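Putative immunoglobulin A1 protease (Bacteroides ovatus, PDB 3N6Z) is of unconfirmed function but is probably a hydrolase, putatively a protease that cleaves immunoglobulin A1. Local coordinates at residues 297-309 and 327-340. Residues are numbered along the deposited sequence; the frame is centred on the assembly and turned at random. Where two conformers were deposited one is given.
Sequences ENCYACESIVLKV and FHGVAKSAEELGNI
Tyr300 lies between the partner strand and the helix that follows it, and most of its side-chain atoms meet one or the other. Tyr300 CB touches Leu337 CD2 at 3.7 Å. CG sits anti to its own carbonyl carbon (chi1 -51°), which swings the ring out beside Lys332; Tyr300 CD1 packs 3.7 Å from Lys332 CG, and CE1 reaches the CE methylene of the same lysine, whose chain bends at chi2 (-73°) to run alongside the tyrosine. Across the ring, CD2 and CE2 meet Ile340 CG2, while Ile340 CD1 stands over one face in a CH-pi contact, 4.2 Å from the Tyr300 ring centroid. Replacing this tyrosine with alanine would probably leave Ile340 and the lysine methylenes without the ring that they pack against. Strands 299-302 and 330-332 pair in parallel as successive rungs of a beta-solenoid face, 330-332 being one of the two outermost strands of that sheet within the chain. Four backbone hydrogen bonds join them: Val330 N to Cys299 O, Ala301 N to Val330 O, Lys332 N to Ala301 O and Glu303 N to Lys332 O (2.9 Å). Ser333 and Glu336 close a capping box at the start of the helix, and a water links Glu303 OE2 to Ala334 N. Leu337 CD1 presses on Cys302 CB at 3.6 Å. At the other end, Cys299 SG lies in the plane of the Phe327 ring, at its edge, 4.0 Å from Phe327 CE2.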
loop_
_atom_site.group_PDB
_atom_site.type_symbol
_atom_site.label_atom_id
_atom_site.label_comp_id
_atom_site.label_asym_id
_atom_site.label_seq_id
_atom_site.Cartn_x
_atom_site.Cartn_y
_atom_site.Cartn_z
ATOM N N GLU A 297 -10.783 0.611 -16.186
ATOM C CA GLU A 297 -11.387 -0.553 -16.826
ATOM C C GLU A 297 -11.789 -1.517 -15.718
ATOM O O GLU A 297 -10.975 -1.801 -14.847
ATOM C CB GLU A 297 -10.379 -1.202 -17.770
ATOM C CG GLU A 297 -10.891 -2.430 -18.486
ATOM C CD GLU A 297 -9.906 -3.073 -19.452
ATOM O OE1 GLU A 297 -8.710 -2.702 -19.468
ATOM O OE2 GLU A 297 -10.364 -3.983 -20.183
ATOM N N ASN A 298 -12.999 -2.071 -15.788
ATOM C CA ASN A 298 -13.421 -3.134 -14.881
ATOM C C ASN A 298 -13.200 -2.761 -13.404
ATOM O O ASN A 298 -12.462 -3.460 -12.675
ATOM C CB ASN A 298 -12.712 -4.460 -15.200
ATOM C CG ASN A 298 -12.953 -4.977 -16.619
ATOM O OD1 ASN A 298 -12.131 -5.778 -17.134
ATOM N ND2 ASN A 298 -14.029 -4.576 -17.226
ATOM N N CYS A 299 -13.788 -1.624 -13.007
ATOM C CA CYS A 299 -13.736 -1.149 -11.633
ATOM C C CYS A 299 -15.115 -1.276 -11.006
ATOM O O CYS A 299 -16.112 -0.748 -11.562
ATOM C CB CYS A 299 -13.267 0.298 -11.573
ATOM S SG CYS A 299 -11.496 0.511 -12.003
ATOM N N TYR A 300 -15.184 -1.964 -9.864
ATOM C CA TYR A 300 -16.419 -2.332 -9.190
ATOM C C TYR A 300 -16.459 -1.822 -7.779
ATOM O O TYR A 300 -15.417 -1.498 -7.179
ATOM C CB TYR A 300 -16.632 -3.875 -9.223
ATOM C CG TYR A 300 -16.485 -4.384 -10.640
ATOM C CD1 TYR A 300 -17.463 -4.112 -11.592
ATOM C CD2 TYR A 300 -15.338 -5.047 -11.044
ATOM C CE1 TYR A 300 -17.284 -4.467 -12.919
ATOM C CE2 TYR A 300 -15.131 -5.414 -12.382
ATOM C CZ TYR A 300 -16.129 -5.128 -13.320
ATOM O OH TYR A 300 -15.934 -5.452 -14.627
ATOM N N ALA A 301 -17.654 -1.792 -7.212
ATOM C CA ALA A 301 -17.841 -1.462 -5.811
ATOM C C ALA A 301 -18.949 -2.312 -5.250
ATOM O O ALA A 301 -19.971 -2.540 -5.914
ATOM C CB ALA A 301 -18.164 0.035 -5.601
ATOM N N CYS A 302 -18.806 -2.802 -4.023
ATOM C CA CYS A 302 -19.913 -3.549 -3.439
ATOM C C CYS A 302 -21.110 -2.631 -3.233
ATOM O O CYS A 302 -20.995 -1.504 -2.764
ATOM C CB CYS A 302 -19.555 -4.230 -2.132
ATOM S SG CYS A 302 -20.783 -5.522 -1.680
ATOM N N GLU A 303 -22.284 -3.154 -3.596
ATOM C CA GLU A 303 -23.541 -2.413 -3.548
ATOM C C GLU A 303 -23.896 -1.973 -2.126
ATOM O O GLU A 303 -24.664 -1.030 -1.953
ATOM C CB GLU A 303 -24.671 -3.272 -4.132
ATOM C CG GLU A 303 -25.011 -4.474 -3.296
ATOM C CD GLU A 303 -25.939 -5.481 -3.963
ATOM O OE1 GLU A 303 -26.464 -5.167 -5.052
ATOM O OE2 GLU A 303 -26.147 -6.564 -3.334
ATOM N N SER A 304 -23.331 -2.639 -1.119
ATOM C CA SER A 304 -23.695 -2.358 0.268
ATOM C C SER A 304 -22.750 -1.417 1.015
ATOM O O SER A 304 -23.002 -1.143 2.186
ATOM C CB SER A 304 -23.801 -3.666 1.025
ATOM O OG SER A 304 -22.541 -4.298 1.118
ATOM N N ILE A 305 -21.701 -0.899 0.352
ATOM C CA ILE A 305 -20.838 0.050 1.062
ATOM C C ILE A 305 -21.627 1.325 1.359
ATOM O O ILE A 305 -22.548 1.707 0.614
ATOM C CB ILE A 305 -19.480 0.322 0.351
ATOM C CG1 ILE A 305 -19.645 1.094 -0.958
ATOM C CG2 ILE A 305 -18.711 -0.994 0.171
ATOM C CD1 ILE A 305 -18.288 1.404 -1.657
ATOM N N VAL A 306 -21.240 1.979 2.455
ATOM C CA VAL A 306 -21.896 3.223 2.899
ATOM C C VAL A 306 -20.930 4.386 2.647
ATOM O O VAL A 306 -19.777 4.352 3.089
ATOM C CB VAL A 306 -22.278 3.124 4.389
ATOM C CG1 VAL A 306 -22.884 4.430 4.894
ATOM C CG2 VAL A 306 -23.238 1.944 4.614
ATOM N N LEU A 307 -21.427 5.395 1.934
ATOM C CA LEU A 307 -20.686 6.613 1.605
ATOM C C LEU A 307 -21.355 7.754 2.375
ATOM O O LEU A 307 -22.574 7.940 2.305
ATOM C CB LEU A 307 -20.659 6.916 0.094
ATOM C CG LEU A 307 -19.528 6.323 -0.767
ATOM C CD1 LEU A 307 -19.564 4.794 -0.752
ATOM C CD2 LEU A 307 -19.602 6.877 -2.209
ATOM N N LYS A 308 -20.536 8.530 3.080
ATOM C CA LYS A 308 -21.006 9.659 3.892
ATOM C C LYS A 308 -20.132 10.883 3.712
ATOM O O LYS A 308 -18.903 10.782 3.650
ATOM C CB LYS A 308 -21.071 9.299 5.377
ATOM C CG LYS A 308 -22.173 8.323 5.743
ATOM C CD LYS A 308 -22.240 8.107 7.232
ATOM C CE LYS A 308 -23.426 7.239 7.620
ATOM N NZ LYS A 308 -23.522 7.094 9.120
ATOM N N VAL A 309 -20.781 12.045 3.627
ATOM C CA VAL A 309 -20.117 13.339 3.671
ATOM C C VAL A 309 -20.875 14.165 4.701
ATOM O O VAL A 309 -22.101 14.326 4.584
ATOM C CB VAL A 309 -20.085 14.046 2.305
ATOM C CG1 VAL A 309 -19.543 15.509 2.456
ATOM C CG2 VAL A 309 -19.217 13.263 1.338
ATOM N N PHE A 327 -14.761 9.112 -9.167
ATOM C CA PHE A 327 -15.081 7.970 -10.015
ATOM C C PHE A 327 -15.662 6.880 -9.135
ATOM O O PHE A 327 -15.011 6.475 -8.171
ATOM C CB PHE A 327 -13.842 7.470 -10.766
ATOM C CG PHE A 327 -14.099 6.213 -11.583
ATOM C CD1 PHE A 327 -15.157 6.157 -12.482
ATOM C CD2 PHE A 327 -13.293 5.095 -11.434
ATOM C CE1 PHE A 327 -15.376 5.006 -13.236
ATOM C CE2 PHE A 327 -13.514 3.952 -12.162
ATOM C CZ PHE A 327 -14.561 3.897 -13.041
ATOM N N HIS A 328 -16.840 6.363 -9.526
ATOM C CA HIS A 328 -17.572 5.422 -8.681
ATOM C C HIS A 328 -17.549 3.977 -9.167
ATOM O O HIS A 328 -17.943 3.093 -8.425
ATOM C CB HIS A 328 -19.027 5.840 -8.576
ATOM C CG HIS A 328 -19.238 7.113 -7.823
ATOM N ND1 HIS A 328 -18.638 7.386 -6.603
ATOM C CD2 HIS A 328 -20.002 8.188 -8.126
ATOM C CE1 HIS A 328 -19.049 8.578 -6.193
ATOM N NE2 HIS A 328 -19.895 9.074 -7.091
ATOM N N GLY A 329 -17.104 3.714 -10.404
ATOM C CA GLY A 329 -17.181 2.347 -10.889
ATOM C C GLY A 329 -18.626 1.820 -10.942
ATOM O O GLY A 329 -19.566 2.598 -10.925
ATOM N N VAL A 330 -18.755 0.503 -11.036
ATOM C CA VAL A 330 -20.034 -0.173 -11.211
ATOM C C VAL A 330 -20.348 -1.055 -10.006
ATOM O O VAL A 330 -19.516 -1.866 -9.604
ATOM C CB VAL A 330 -20.001 -1.019 -12.501
ATOM C CG1 VAL A 330 -21.263 -1.908 -12.621
ATOM C CG2 VAL A 330 -19.805 -0.093 -13.737
ATOM N N ALA A 331 -21.537 -0.924 -9.455
ATOM C CA ALA A 331 -21.936 -1.716 -8.313
ATOM C C ALA A 331 -22.096 -3.208 -8.631
ATOM O O ALA A 331 -22.607 -3.582 -9.696
ATOM C CB ALA A 331 -23.212 -1.154 -7.684
ATOM N N LYS A 332 -21.687 -4.036 -7.681
ATOM C CA LYS A 332 -21.834 -5.478 -7.718
ATOM C C LYS A 332 -22.261 -6.011 -6.348
ATOM O O LYS A 332 -21.954 -5.417 -5.316
ATOM C CB LYS A 332 -20.518 -6.152 -8.125
ATOM C CG LYS A 332 -20.066 -5.830 -9.560
ATOM C CD LYS A 332 -20.968 -6.586 -10.554
ATOM C CE LYS A 332 -20.929 -6.040 -11.967
ATOM N NZ LYS A 332 -21.741 -6.915 -12.863
ATOM N N SER A 333 -22.906 -7.176 -6.340
ATOM C CA SER A 333 -23.216 -7.870 -5.099
ATOM C C SER A 333 -21.943 -8.464 -4.501
ATOM O O SER A 333 -20.979 -8.685 -5.210
ATOM C CB SER A 333 -24.248 -8.986 -5.300
ATOM O OG SER A 333 -23.705 -10.025 -6.075
ATOM N N ALA A 334 -22.023 -8.839 -3.233
ATOM C CA ALA A 334 -20.919 -9.546 -2.575
ATOM C C ALA A 334 -20.574 -10.829 -3.332
ATOM O O ALA A 334 -19.403 -11.153 -3.504
ATOM C CB ALA A 334 -21.256 -9.849 -1.085
ATOM N N GLU A 335 -21.603 -11.589 -3.746
ATOM C CA GLU A 335 -21.367 -12.856 -4.433
ATOM C C GLU A 335 -20.675 -12.616 -5.772
ATOM O O GLU A 335 -19.699 -13.299 -6.119
ATOM C CB GLU A 335 -22.670 -13.635 -4.651
ATOM C CG GLU A 335 -22.456 -15.009 -5.309
ATOM C CD GLU A 335 -23.767 -15.700 -5.746
ATOM O OE1 GLU A 335 -24.872 -15.238 -5.369
ATOM O OE2 GLU A 335 -23.673 -16.705 -6.493
ATOM N N GLU A 336 -21.162 -11.623 -6.513
ATOM C CA GLU A 336 -20.520 -11.253 -7.779
ATOM C C GLU A 336 -19.071 -10.835 -7.586
ATOM O O GLU A 336 -18.205 -11.226 -8.371
ATOM C CB GLU A 336 -21.306 -10.166 -8.493
ATOM C CG GLU A 336 -22.672 -10.696 -8.992
ATOM C CD GLU A 336 -23.730 -9.629 -9.256
ATOM O OE1 GLU A 336 -23.515 -8.410 -8.987
ATOM O OE2 GLU A 336 -24.831 -10.023 -9.731
ATOM N N LEU A 337 -18.828 -10.000 -6.595
ATOM C CA LEU A 337 -17.446 -9.525 -6.335
ATOM C C LEU A 337 -16.507 -10.644 -5.973
ATOM O O LEU A 337 -15.367 -10.657 -6.408
ATOM C CB LEU A 337 -17.404 -8.506 -5.220
ATOM C CG LEU A 337 -17.733 -7.094 -5.538
ATOM C CD1 LEU A 337 -17.557 -6.236 -4.290
ATOM C CD2 LEU A 337 -16.885 -6.540 -6.724
ATOM N N GLY A 338 -16.989 -11.610 -5.197
ATOM C CA GLY A 338 -16.155 -12.771 -4.877
ATOM C C GLY A 338 -15.704 -13.495 -6.128
ATOM O O GLY A 338 -14.537 -13.860 -6.229
ATOM N N ASN A 339 -16.632 -13.718 -7.066
ATOM C CA ASN A 339 -16.330 -14.312 -8.391
ATOM C C ASN A 339 -15.323 -13.515 -9.143
ATOM O O ASN A 339 -14.362 -14.036 -9.707
ATOM C CB ASN A 339 -17.577 -14.346 -9.326
ATOM C CG ASN A 339 -18.602 -15.396 -8.940
ATOM O OD1 ASN A 339 -18.345 -16.293 -8.128
ATOM N ND2 ASN A 339 -19.798 -15.270 -9.517
ATOM N N ILE A 340 -15.573 -12.205 -9.199
ATOM C CA ILE A 340 -14.743 -11.306 -9.979
ATOM C C ILE A 340 -13.297 -11.304 -9.461
ATOM O O ILE A 340 -12.336 -11.429 -10.233
ATOM C CB ILE A 340 -15.345 -9.866 -9.997
ATOM C CG1 ILE A 340 -16.654 -9.844 -10.833
ATOM C CG2 ILE A 340 -14.345 -8.850 -10.519
ATOM C CD1 ILE A 340 -17.471 -8.583 -10.607
HETATM O O HOH W 1 -24.380 -7.934 -1.743
#